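PDB 3O1I: periplasmic protein TorT, which probably binds trimethylamine N-oxide or a related small solute in the periplasm and signals its presence through the sensor kinase TorS. Local coordinates for residues Lys124-Arg129 with Tyr197-Ala202; Leu141-Arg146 with Pro153-Phe158. All blocks are in the same frame, centred on the assembly; numbering follows the deposited sequence.

Overall arrangement
Both contacts belong to the lobe built on the parallel sheet of strands 167-172, 137-142, 197-200 and 222-225, one half of a two-lobed periplasmic binding protein. Contact 1 packs the end of helix 116-127 against strand 197-200, and contact 2 packs strand 137-142 and the loop after it against helix 152-163. Their centres lie about 12 Å apart. Along the chain, both segments of contact 2 fall between those of contact 1. The strands are sheet neighbours, tied by probable hydrogen bonds from Leu142 N to Val199 O (2.9 Å) and from Ser201 N to Leu142 O (3.0 Å). Val199 of contact 1 also touches Leu141 and Phe158 of contact 2, so both helices cover the same sheet through one shared core.

Contact 1 of 2, residues Lys124-Arg129 with Tyr197-Ala202; sequences KYLAER and YIVGSA
Leu126 meets Tyr197 and Val199 with its two methyl branches, one to each residue. CD2 stands squarely over one face of the Tyr197 ring, 3.9 Å from the centroid and only 6° off the ring normal, a CH-pi contact of one methyl over the middle of the ring. Tyrosine suits this place because its flat face can pack against the leucine while its hydroxyl reaches polar partners further out. CD1 instead lies against Val199 CG1 at 3.6 Å. The branch at CG lets one leucine meet both partners. This inner part is apolar and close-packed. Ile139 and Val224 on the neighbouring strands also touch Leu126, and Ile162 of helix 152-163 adds to the same core. Helix 116-127 here covers one side of the parallel sheet in an alpha/beta lobe, as in other type-1 periplasmic binding proteins; beta-branched Val199 suits the strand, Leu126 the helix.

Towards solvent the contact changes character. Arg129 sends an extended chain, with CG anti to the backbone N, to the phenol end of Tyr197, the guanidinium turned 75° from the ring. Its NE lies 2.6 Å from Tyr197 OH, but the bend at the hydrogen (124°) makes this bond weak, and the hydroxyl position is doubtful. The stronger polar partner of that hydroxyl is His130.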
# COMPACT_ATOMS: atom_id res chain seq x y z
N LYS D 124 25.65 31.30 16.99
CA LYS D 124 25.92 32.35 17.96
C LYS D 124 25.57 31.84 19.36
O LYS D 124 26.25 32.16 20.32
CB LYS D 124 25.09 33.60 17.63
CG LYS D 124 25.74 34.93 18.00
CD LYS D 124 24.94 36.14 17.49
CE LYS D 124 23.57 36.25 18.17
NZ LYS D 124 22.80 37.46 17.73
N TYR D 125 24.50 31.05 19.47
CA TYR D 125 24.10 30.51 20.76
C TYR D 125 25.14 29.55 21.32
O TYR D 125 25.36 29.49 22.52
CB TYR D 125 22.77 29.77 20.66
CG TYR D 125 22.43 28.95 21.90
CD1 TYR D 125 21.45 29.38 22.79
CD2 TYR D 125 23.08 27.74 22.15
CE1 TYR D 125 21.12 28.61 23.92
CE2 TYR D 125 22.75 26.97 23.27
CZ TYR D 125 21.77 27.41 24.15
OH TYR D 125 21.41 26.64 25.23
N LEU D 126 25.77 28.78 20.44
CA LEU D 126 26.76 27.83 20.90
C LEU D 126 28.13 28.45 21.08
O LEU D 126 28.91 28.00 21.92
CB LEU D 126 26.82 26.64 19.95
CG LEU D 126 25.54 25.80 19.92
CD1 LEU D 126 25.65 24.77 18.83
CD2 LEU D 126 25.29 25.13 21.26
N ALA D 127 28.44 29.48 20.30
CA ALA D 127 29.74 30.14 20.41
C ALA D 127 29.76 30.97 21.69
O ALA D 127 30.82 31.34 22.19
CB ALA D 127 29.96 31.04 19.20
N GLU D 128 28.57 31.24 22.21
CA GLU D 128 28.39 32.03 23.42
C GLU D 128 28.29 31.11 24.62
O GLU D 128 28.36 31.54 25.77
CB GLU D 128 27.11 32.86 23.29
CG GLU D 128 26.74 33.70 24.51
CD GLU D 128 25.48 34.53 24.30
OE1 GLU D 128 24.44 33.95 23.91
OE2 GLU D 128 25.53 35.76 24.52
N ARG D 129 28.12 29.83 24.33
CA ARG D 129 28.00 28.81 25.37
C ARG D 129 29.33 28.08 25.47
O ARG D 129 29.60 27.36 26.43
CB ARG D 129 26.88 27.85 24.97
CG ARG D 129 26.49 26.84 26.03
CD ARG D 129 25.73 25.67 25.40
NE ARG D 129 25.15 24.77 26.39
CZ ARG D 129 24.19 25.12 27.23
NH1 ARG D 129 23.70 26.35 27.18
NH2 ARG D 129 23.71 24.25 28.11
N TYR D 197 26.81 18.21 21.01
CA TYR D 197 25.56 18.80 20.51
C TYR D 197 25.21 18.32 19.11
O TYR D 197 26.08 17.86 18.35
CB TYR D 197 25.66 20.33 20.43
CG TYR D 197 25.99 21.03 21.72
CD1 TYR D 197 27.23 21.63 21.90
CD2 TYR D 197 25.05 21.13 22.74
CE1 TYR D 197 27.53 22.32 23.07
CE2 TYR D 197 25.33 21.81 23.92
CZ TYR D 197 26.57 22.40 24.08
OH TYR D 197 26.84 23.10 25.24
N ILE D 198 23.93 18.45 18.77
CA ILE D 198 23.42 18.11 17.46
C ILE D 198 22.63 19.34 17.01
O ILE D 198 21.67 19.76 17.66
CB ILE D 198 22.42 16.93 17.45
CG1 ILE D 198 23.07 15.65 17.95
CG2 ILE D 198 21.93 16.68 16.04
CD1 ILE D 198 22.07 14.50 18.08
N VAL D 199 23.05 19.94 15.90
CA VAL D 199 22.34 21.08 15.35
C VAL D 199 21.78 20.66 14.00
O VAL D 199 22.54 20.34 13.08
CB VAL D 199 23.25 22.32 15.17
CG1 VAL D 199 23.60 22.87 16.52
CG2 VAL D 199 24.52 21.95 14.43
N GLY D 200 20.46 20.62 13.90
CA GLY D 200 19.86 20.22 12.65
C GLY D 200 18.46 20.77 12.42
O GLY D 200 18.01 21.67 13.12
N SER D 201 17.77 20.21 11.42
CA SER D 201 16.43 20.63 11.08
C SER D 201 15.45 20.36 12.20
O SER D 201 15.73 19.60 13.12
CB SER D 201 15.96 19.90 9.84
OG SER D 201 16.04 18.50 10.06
N ALA D 202 14.28 20.98 12.13
CA ALA D 202 13.31 20.73 13.17
C ALA D 202 12.99 19.25 13.11
O ALA D 202 12.64 18.64 14.12
CB ALA D 202 12.06 21.56 12.95

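Contact 2 of 2, residues Leu141-Arg146 with Pro153-Phe158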
# COMPACT_ATOMS: atom_id res chain seq x y z
N LEU D 141 26.33 18.04 12.72
CA LEU D 141 25.41 18.76 11.84
C LEU D 141 24.42 17.91 11.05
O LEU D 141 24.81 17.18 10.17
CB LEU D 141 26.19 19.64 10.85
CG LEU D 141 26.64 21.03 11.32
CD1 LEU D 141 27.61 21.64 10.32
CD2 LEU D 141 25.41 21.90 11.48
N LEU D 142 23.13 18.03 11.36
CA LEU D 142 22.10 17.29 10.65
C LEU D 142 21.08 18.29 10.10
O LEU D 142 19.92 18.33 10.52
CB LEU D 142 21.40 16.28 11.56
CG LEU D 142 22.29 15.26 12.28
CD1 LEU D 142 21.39 14.28 13.01
CD2 LEU D 142 23.19 14.54 11.30
N LEU D 143 21.53 19.08 9.14
CA LEU D 143 20.72 20.12 8.53
C LEU D 143 19.58 19.65 7.64
O LEU D 143 18.42 19.99 7.87
CB LEU D 143 21.63 21.07 7.75
CG LEU D 143 22.72 21.65 8.67
CD1 LEU D 143 23.68 22.53 7.87
CD2 LEU D 143 22.05 22.42 9.80
N GLY D 144 19.90 18.87 6.61
CA GLY D 144 18.86 18.38 5.73
C GLY D 144 19.41 17.91 4.40
O GLY D 144 20.55 17.44 4.34
N PRO D 145 18.63 18.02 3.31
CA PRO D 145 19.06 17.59 1.98
C PRO D 145 20.33 18.27 1.42
O PRO D 145 21.36 18.33 2.09
CB PRO D 145 17.81 17.84 1.12
CG PRO D 145 17.11 18.94 1.85
CD PRO D 145 17.26 18.54 3.28
N ARG D 146 20.25 18.76 0.19
CA ARG D 146 21.38 19.42 -0.45
C ARG D 146 20.96 20.57 -1.37
O ARG D 146 21.58 20.80 -2.41
CB ARG D 146 22.21 18.42 -1.25
CG ARG D 146 23.24 17.64 -0.44
CD ARG D 146 24.41 18.53 -0.01
NE ARG D 146 25.08 19.16 -1.15
CZ ARG D 146 26.20 19.89 -1.06
NH1 ARG D 146 26.79 20.08 0.11
NH2 ARG D 146 26.72 20.43 -2.15
N PRO D 153 23.23 28.18 2.38
CA PRO D 153 22.61 29.40 2.91
C PRO D 153 22.76 29.41 4.44
O PRO D 153 23.36 30.31 5.01
CB PRO D 153 21.16 29.27 2.47
CG PRO D 153 21.29 28.53 1.16
CD PRO D 153 22.31 27.47 1.47
N VAL D 154 22.20 28.39 5.08
CA VAL D 154 22.25 28.23 6.53
C VAL D 154 23.65 27.86 7.03
O VAL D 154 24.09 28.30 8.09
CB VAL D 154 21.27 27.14 7.01
CG1 VAL D 154 21.58 26.73 8.44
CG2 VAL D 154 19.86 27.66 6.92
N THR D 155 24.34 27.02 6.26
CA THR D 155 25.68 26.59 6.61
C THR D 155 26.57 27.81 6.85
O THR D 155 26.96 28.08 7.98
CB THR D 155 26.31 25.71 5.49
OG1 THR D 155 25.55 24.50 5.36
CG2 THR D 155 27.76 25.36 5.82
N THR D 156 26.89 28.55 5.79
CA THR D 156 27.74 29.73 5.93
C THR D 156 27.25 30.61 7.07
O THR D 156 28.05 31.21 7.78
CB THR D 156 27.79 30.54 4.61
OG1 THR D 156 28.40 29.74 3.59
CG2 THR D 156 28.61 31.82 4.80
N GLY D 157 25.93 30.68 7.24
CA GLY D 157 25.37 31.46 8.33
C GLY D 157 25.86 30.85 9.63
O GLY D 157 26.50 31.53 10.43
N PHE D 158 25.57 29.57 9.83
CA PHE D 158 26.01 28.86 11.03
C PHE D 158 27.52 28.91 11.16
O PHE D 158 28.05 29.19 12.23
CB PHE D 158 25.59 27.39 10.98
CG PHE D 158 26.10 26.57 12.13
CD1 PHE D 158 25.41 26.52 13.34
CD2 PHE D 158 27.32 25.88 12.03
CE1 PHE D 158 25.90 25.81 14.42
CE2 PHE D 158 27.82 25.17 13.11
CZ PHE D 158 27.11 25.13 14.31
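Within the beta-alpha-beta unit of strand 137-142, helix 152-163 and strand 167-172, Leu141 and Leu143 face Phe158 and Thr155 where the first strand runs into the loop leading to the helix. Leu141, still in the strand, places CD2 over one face of the Phe158 ring, with CE2 its nearest atom at 4.4 Å, a light touch. Phe158 has CG anti to its backbone N (chi1 175°), which carries the ring from the helix towards the sheet. A broad flat side chain suits this spot because it also reaches Val199 on the adjoining strand.

Leu143 comes just after the strand and works one turn nearer the helix start. Its CD1 lies 3.7 Å from Thr155 OG1, a van der Waals contact of a methyl on the hydroxyl oxygen, the two side chains crossing at about a right angle, while the alpha carbons of the pair are 8.4 Å apart. Val226 touches Leu143 and also Val154, so the loop after strand 222-225 helps to enclose this end. At Gly144 the backbone angles (phi 161°, psi -150°) would jam a side chain against the carbonyl O of the residue before, so glycine suits the place.

Polar groups find partners to the side: Leu141 O accepts from Ser172 OG, and backbone bonds tie Leu141 to strand 167-172. The two segments share apolar contacts without a hydrogen bond between them, so their fit probably rests mainly on shape and on burial from water.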